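Local coordinates for phosphatidylserine synthase (Haemophilus influenzae, PDB 3HSI), which belongs to the phospholipase D superfamily and is an enzyme of phospholipid metabolism, with two PLD-type sequence regions in one chain, at residues E136-L141 and W387-E392; I132-V137 and N218-R223. All blocks are in the same frame, centred on the assembly; numbering follows the deposited sequence.

Contact 1. Residues E136-L141 and W387-E392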
# COMPACT_ATOMS: atom_id res chain seq x y z
N GLU C 136 8.99 4.31 -4.53
CA GLU C 136 8.18 5.13 -5.42
C GLU C 136 6.71 4.67 -5.51
O GLU C 136 5.81 5.50 -5.45
CB GLU C 136 8.82 5.21 -6.82
CG GLU C 136 8.12 6.20 -7.74
CD GLU C 136 8.90 6.55 -9.02
OE1 GLU C 136 10.05 6.08 -9.20
OE2 GLU C 136 8.36 7.32 -9.85
N VAL C 137 6.48 3.37 -5.60
CA VAL C 137 5.14 2.85 -5.82
C VAL C 137 4.20 3.18 -4.67
O VAL C 137 3.01 3.33 -4.88
CB VAL C 137 5.14 1.31 -6.16
CG1 VAL C 137 5.57 0.50 -4.98
CG2 VAL C 137 3.75 0.87 -6.61
N PHE C 138 4.73 3.31 -3.46
CA PHE C 138 3.92 3.59 -2.29
C PHE C 138 3.85 5.07 -1.93
O PHE C 138 3.37 5.40 -0.86
CB PHE C 138 4.47 2.86 -1.08
CG PHE C 138 4.14 1.38 -1.03
CD1 PHE C 138 5.08 0.43 -1.40
CD2 PHE C 138 2.91 0.95 -0.51
CE1 PHE C 138 4.80 -0.96 -1.30
CE2 PHE C 138 2.62 -0.44 -0.40
CZ PHE C 138 3.56 -1.39 -0.80
N GLY C 139 4.34 5.95 -2.80
CA GLY C 139 4.00 7.39 -2.70
C GLY C 139 5.02 8.33 -3.31
O GLY C 139 6.21 8.15 -3.11
N VAL C 140 4.54 9.33 -4.04
CA VAL C 140 5.39 10.38 -4.65
C VAL C 140 4.92 11.81 -4.30
O VAL C 140 3.79 12.04 -3.81
CB VAL C 140 5.43 10.23 -6.22
CG1 VAL C 140 5.91 8.82 -6.61
CG2 VAL C 140 4.07 10.46 -6.82
N LEU C 141 5.79 12.77 -4.59
CA LEU C 141 5.50 14.14 -4.37
C LEU C 141 4.57 14.67 -5.46
O LEU C 141 4.97 14.85 -6.61
CB LEU C 141 6.81 14.93 -4.31
CG LEU C 141 6.68 16.46 -4.12
CD1 LEU C 141 6.16 16.78 -2.71
CD2 LEU C 141 8.03 17.14 -4.38
N TRP C 387 -5.67 8.91 -2.83
CA TRP C 387 -6.36 8.74 -1.54
C TRP C 387 -5.57 8.05 -0.44
O TRP C 387 -6.01 7.96 0.72
CB TRP C 387 -7.71 8.02 -1.74
CG TRP C 387 -8.87 8.96 -1.57
CD1 TRP C 387 -9.84 8.91 -0.60
CD2 TRP C 387 -9.18 10.10 -2.38
NE1 TRP C 387 -10.73 9.95 -0.76
CE2 TRP C 387 -10.34 10.70 -1.85
CE3 TRP C 387 -8.56 10.70 -3.50
CZ2 TRP C 387 -10.91 11.86 -2.40
CZ3 TRP C 387 -9.12 11.85 -4.04
CH2 TRP C 387 -10.28 12.41 -3.50
N ARG C 388 -4.40 7.52 -0.77
CA ARG C 388 -3.74 6.70 0.21
C ARG C 388 -2.25 6.87 0.19
O ARG C 388 -1.62 6.87 1.23
CB ARG C 388 -4.12 5.23 -0.04
CG ARG C 388 -3.65 4.28 0.99
CD ARG C 388 -3.93 2.83 0.52
NE ARG C 388 -5.32 2.38 0.70
CZ ARG C 388 -6.30 2.51 -0.21
NH1 ARG C 388 -6.08 3.11 -1.38
NH2 ARG C 388 -7.52 2.05 0.07
N LEU C 389 -1.69 6.97 -1.01
CA LEU C 389 -0.24 6.89 -1.15
C LEU C 389 0.46 8.25 -1.34
O LEU C 389 1.49 8.49 -0.71
CB LEU C 389 0.15 5.93 -2.27
CG LEU C 389 -0.50 4.54 -2.20
CD1 LEU C 389 -0.22 3.73 -3.47
CD2 LEU C 389 -0.02 3.79 -0.96
N ASP C 390 -0.09 9.13 -2.16
CA ASP C 390 0.70 10.32 -2.62
C ASP C 390 0.50 11.58 -1.79
O ASP C 390 -0.51 11.74 -1.09
CB ASP C 390 0.45 10.62 -4.10
CG ASP C 390 0.77 9.44 -5.02
OD1 ASP C 390 1.62 8.59 -4.70
OD2 ASP C 390 0.18 9.36 -6.12
N ALA C 391 1.47 12.49 -1.85
CA ALA C 391 1.33 13.75 -1.13
C ALA C 391 0.75 14.77 -2.09
O ALA C 391 1.26 14.97 -3.19
CB ALA C 391 2.66 14.20 -0.52
N GLU C 392 -0.37 15.38 -1.68
CA GLU C 392 -1.16 16.23 -2.55
C GLU C 392 -1.43 17.59 -1.93
O GLU C 392 -1.38 17.75 -0.70
CB GLU C 392 -2.52 15.58 -2.86
CG GLU C 392 -2.45 14.11 -3.30
CD GLU C 392 -2.25 13.97 -4.80
OE1 GLU C 392 -2.11 15.00 -5.50
OE2 GLU C 392 -2.26 12.82 -5.30
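The Phe138 ring meets Leu389 obliquely, with the ring atom CD2 of Phe138 4.1 Å from the methyl CD2 of Leu389. The same ring makes a cation-pi contact with Arg388 of the second subunit. Segment 136-141 runs into the phospholipase D active-site motif; His142, which opens its HxK sequence, follows Leu141. The Asp390 carboxylate is met from above its plane: Val140 N gives a hydrogen bond to Asp390 OD1, with the donor 46° out of that plane. This OD1 also takes a salt bridge from Arg385. Strand 141-142 joins strand 391-398 in parallel, and Leu141 and Ala391 form the bridge with side chains on the same face. The Ala391 backbone is hydrogen-bonded to the residues on either side of Leu141: to His142, and through Ala391 N to Val140 O (3.1 Å, 169°). Ahead of the strand, Gly139 has no side chain, and its backbone lies close against the partner. Its CA makes a CH...O contact with Leu389 O at 3.4 Å. Leu389 reaches the 3-10 turn 136-138: its CG lies beside its own backbone N (chi1 -51°), which helps bring Leu389 CD1 to 3.5 Å from Val137 O. The Val140 and Asp390 side chains run alongside each other in one direction. There the methyl CG2 of Val140 is 3.7 Å from Asp390 OD1.

Contact 2. Residues I132-V137 and N218-R223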
# COMPACT_ATOMS: atom_id res chain seq x y z
N ILE C 132 8.48 10.61 -0.50
CA ILE C 132 7.19 10.52 0.17
C ILE C 132 6.96 9.11 0.73
O ILE C 132 6.05 8.88 1.54
CB ILE C 132 6.08 10.98 -0.77
CG1 ILE C 132 6.22 12.50 -1.04
CG2 ILE C 132 4.69 10.63 -0.23
CD1 ILE C 132 6.30 13.34 0.26
N ASN C 133 7.78 8.17 0.31
CA ASN C 133 7.76 6.83 0.90
C ASN C 133 9.07 6.20 0.52
O ASN C 133 9.83 6.79 -0.26
CB ASN C 133 6.57 5.99 0.40
CG ASN C 133 6.05 5.05 1.48
OD1 ASN C 133 6.82 4.52 2.29
ND2 ASN C 133 4.75 4.85 1.51
N THR C 134 9.32 5.01 1.05
CA THR C 134 10.59 4.31 0.91
C THR C 134 10.76 3.68 -0.48
O THR C 134 11.87 3.35 -0.88
CB THR C 134 10.76 3.21 1.99
OG1 THR C 134 9.72 2.25 1.83
CG2 THR C 134 10.68 3.79 3.40
N ARG C 135 9.63 3.53 -1.17
CA ARG C 135 9.56 3.06 -2.56
C ARG C 135 8.58 3.92 -3.33
O ARG C 135 7.47 4.20 -2.85
CB ARG C 135 9.12 1.60 -2.61
CG ARG C 135 10.30 0.65 -2.73
CD ARG C 135 10.25 -0.42 -1.68
NE ARG C 135 11.52 -1.13 -1.56
CZ ARG C 135 12.06 -1.55 -0.40
NH1 ARG C 135 11.43 -1.31 0.76
NH2 ARG C 135 13.23 -2.19 -0.39
N GLU C 136 8.99 4.31 -4.53
CA GLU C 136 8.18 5.13 -5.42
C GLU C 136 6.71 4.67 -5.51
O GLU C 136 5.81 5.50 -5.45
CB GLU C 136 8.82 5.21 -6.82
CG GLU C 136 8.12 6.20 -7.74
CD GLU C 136 8.90 6.55 -9.02
OE1 GLU C 136 10.05 6.08 -9.20
OE2 GLU C 136 8.36 7.32 -9.85
N VAL C 137 6.48 3.37 -5.60
CA VAL C 137 5.14 2.85 -5.82
C VAL C 137 4.20 3.18 -4.67
O VAL C 137 3.01 3.33 -4.88
CB VAL C 137 5.14 1.31 -6.16
CG1 VAL C 137 5.57 0.50 -4.98
CG2 VAL C 137 3.75 0.87 -6.61
N ASN C 218 14.64 7.13 8.02
CA ASN C 218 14.40 8.55 7.99
C ASN C 218 13.20 8.87 7.14
O ASN C 218 12.38 9.71 7.54
CB ASN C 218 15.63 9.27 7.48
CG ASN C 218 16.81 9.04 8.36
OD1 ASN C 218 16.87 9.55 9.49
ND2 ASN C 218 17.76 8.23 7.88
N ILE C 219 13.10 8.21 5.98
CA ILE C 219 11.97 8.40 5.08
C ILE C 219 10.67 8.11 5.84
O ILE C 219 9.76 8.93 5.83
CB ILE C 219 12.02 7.47 3.80
CG1 ILE C 219 13.29 7.63 2.93
CG2 ILE C 219 10.73 7.62 3.01
CD1 ILE C 219 13.74 9.03 2.74
N ARG C 220 10.61 6.93 6.46
CA ARG C 220 9.47 6.50 7.26
C ARG C 220 9.05 7.55 8.28
O ARG C 220 7.91 7.96 8.28
CB ARG C 220 9.77 5.18 8.00
CG ARG C 220 9.06 3.99 7.47
CD ARG C 220 9.17 2.77 8.43
NE ARG C 220 10.56 2.31 8.56
CZ ARG C 220 11.22 1.64 7.61
NH1 ARG C 220 12.48 1.30 7.81
NH2 ARG C 220 10.62 1.32 6.47
N ALA C 221 9.94 7.94 9.18
CA ALA C 221 9.65 9.00 10.15
C ALA C 221 9.20 10.33 9.48
O ALA C 221 8.34 11.05 9.99
CB ALA C 221 10.86 9.26 11.06
N TYR C 222 9.79 10.65 8.36
CA TYR C 222 9.39 11.89 7.67
C TYR C 222 7.97 11.82 7.15
O TYR C 222 7.23 12.78 7.25
CB TYR C 222 10.32 12.13 6.51
CG TYR C 222 9.93 13.21 5.56
CD1 TYR C 222 9.99 14.55 5.92
CD2 TYR C 222 9.58 12.90 4.23
CE1 TYR C 222 9.67 15.56 4.99
CE2 TYR C 222 9.29 13.88 3.30
CZ TYR C 222 9.35 15.21 3.68
OH TYR C 222 9.06 16.19 2.75
N ARG C 223 7.60 10.67 6.56
CA ARG C 223 6.28 10.51 5.94
C ARG C 223 5.26 10.62 7.06
O ARG C 223 4.30 11.38 6.97
CB ARG C 223 6.14 9.14 5.25
CG ARG C 223 4.76 8.84 4.69
CD ARG C 223 4.69 7.42 4.05
NE ARG C 223 3.30 7.08 3.71
CZ ARG C 223 2.69 7.38 2.57
NH1 ARG C 223 3.32 8.03 1.60
NH2 ARG C 223 1.43 7.06 2.42
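Ile132 pairs with Arg223 and Thr134 with Ile219, at CA-CA distances of 5.8 Å and 6.0 Å, so the loop runs against the direction of helix 216-229. Arg223 makes the largest contribution. Its CG is anti to the backbone N (chi1 175°) and the chain stays extended to NE, which carries the guanidinium past the Ile132 carbonyl. NH1 of Arg223 donates to Ile132 O at 2.9 Å. The acceptor lies in the guanidinium plane, but the donor stands 40° above the carbonyl plane. Asn133 ND2 lies over one face of the guanidinium, offset toward its rim, with the amide and guanidinium planes 17° apart. Both groups are donors, so no hydrogen bond joins them; Asn133 ND2 lies 3.4 Å from Arg223 CZ and gives its hydrogen bond to Phe138 O. The loop is the link between strands 127-130 and 141-142 of the PLD fold, and it passes along the helix here. Asn133 OD1 accepts from Thr134 N on an in-plane lone pair, at 2.8 Å. Ile219 packs tightly against the loop, its methyl CG2 3.3 Å from Asn133 C. Thr134 CG2 meets that same methyl at 3.9 Å. Farther along the helix, Ile132 CD1 approaches the Tyr222 ring obliquely, 4.3 Å from CE2.

Overall arrangement
From the N terminus, strand 127-130 leads into one loop that serves both contacts. Residues 132-137 come first and meet helix 216-229, so contact 2 closes a loop with 80 residues between its segments. Residues 136-141 follow and meet 387-392, so contact 1 closes a longer one, with 245 between. The two closures start from the same stretch, share Glu136 and Val137, and end at different places in the chain. Their centres are about 9 Å apart. Leu389 O of contact 1 probably accepts a hydrogen bond from Arg223 NH1 of contact 2, which ties helix 216-229 to the residues leading into strand 391-398. Both contacts also touch the second subunit.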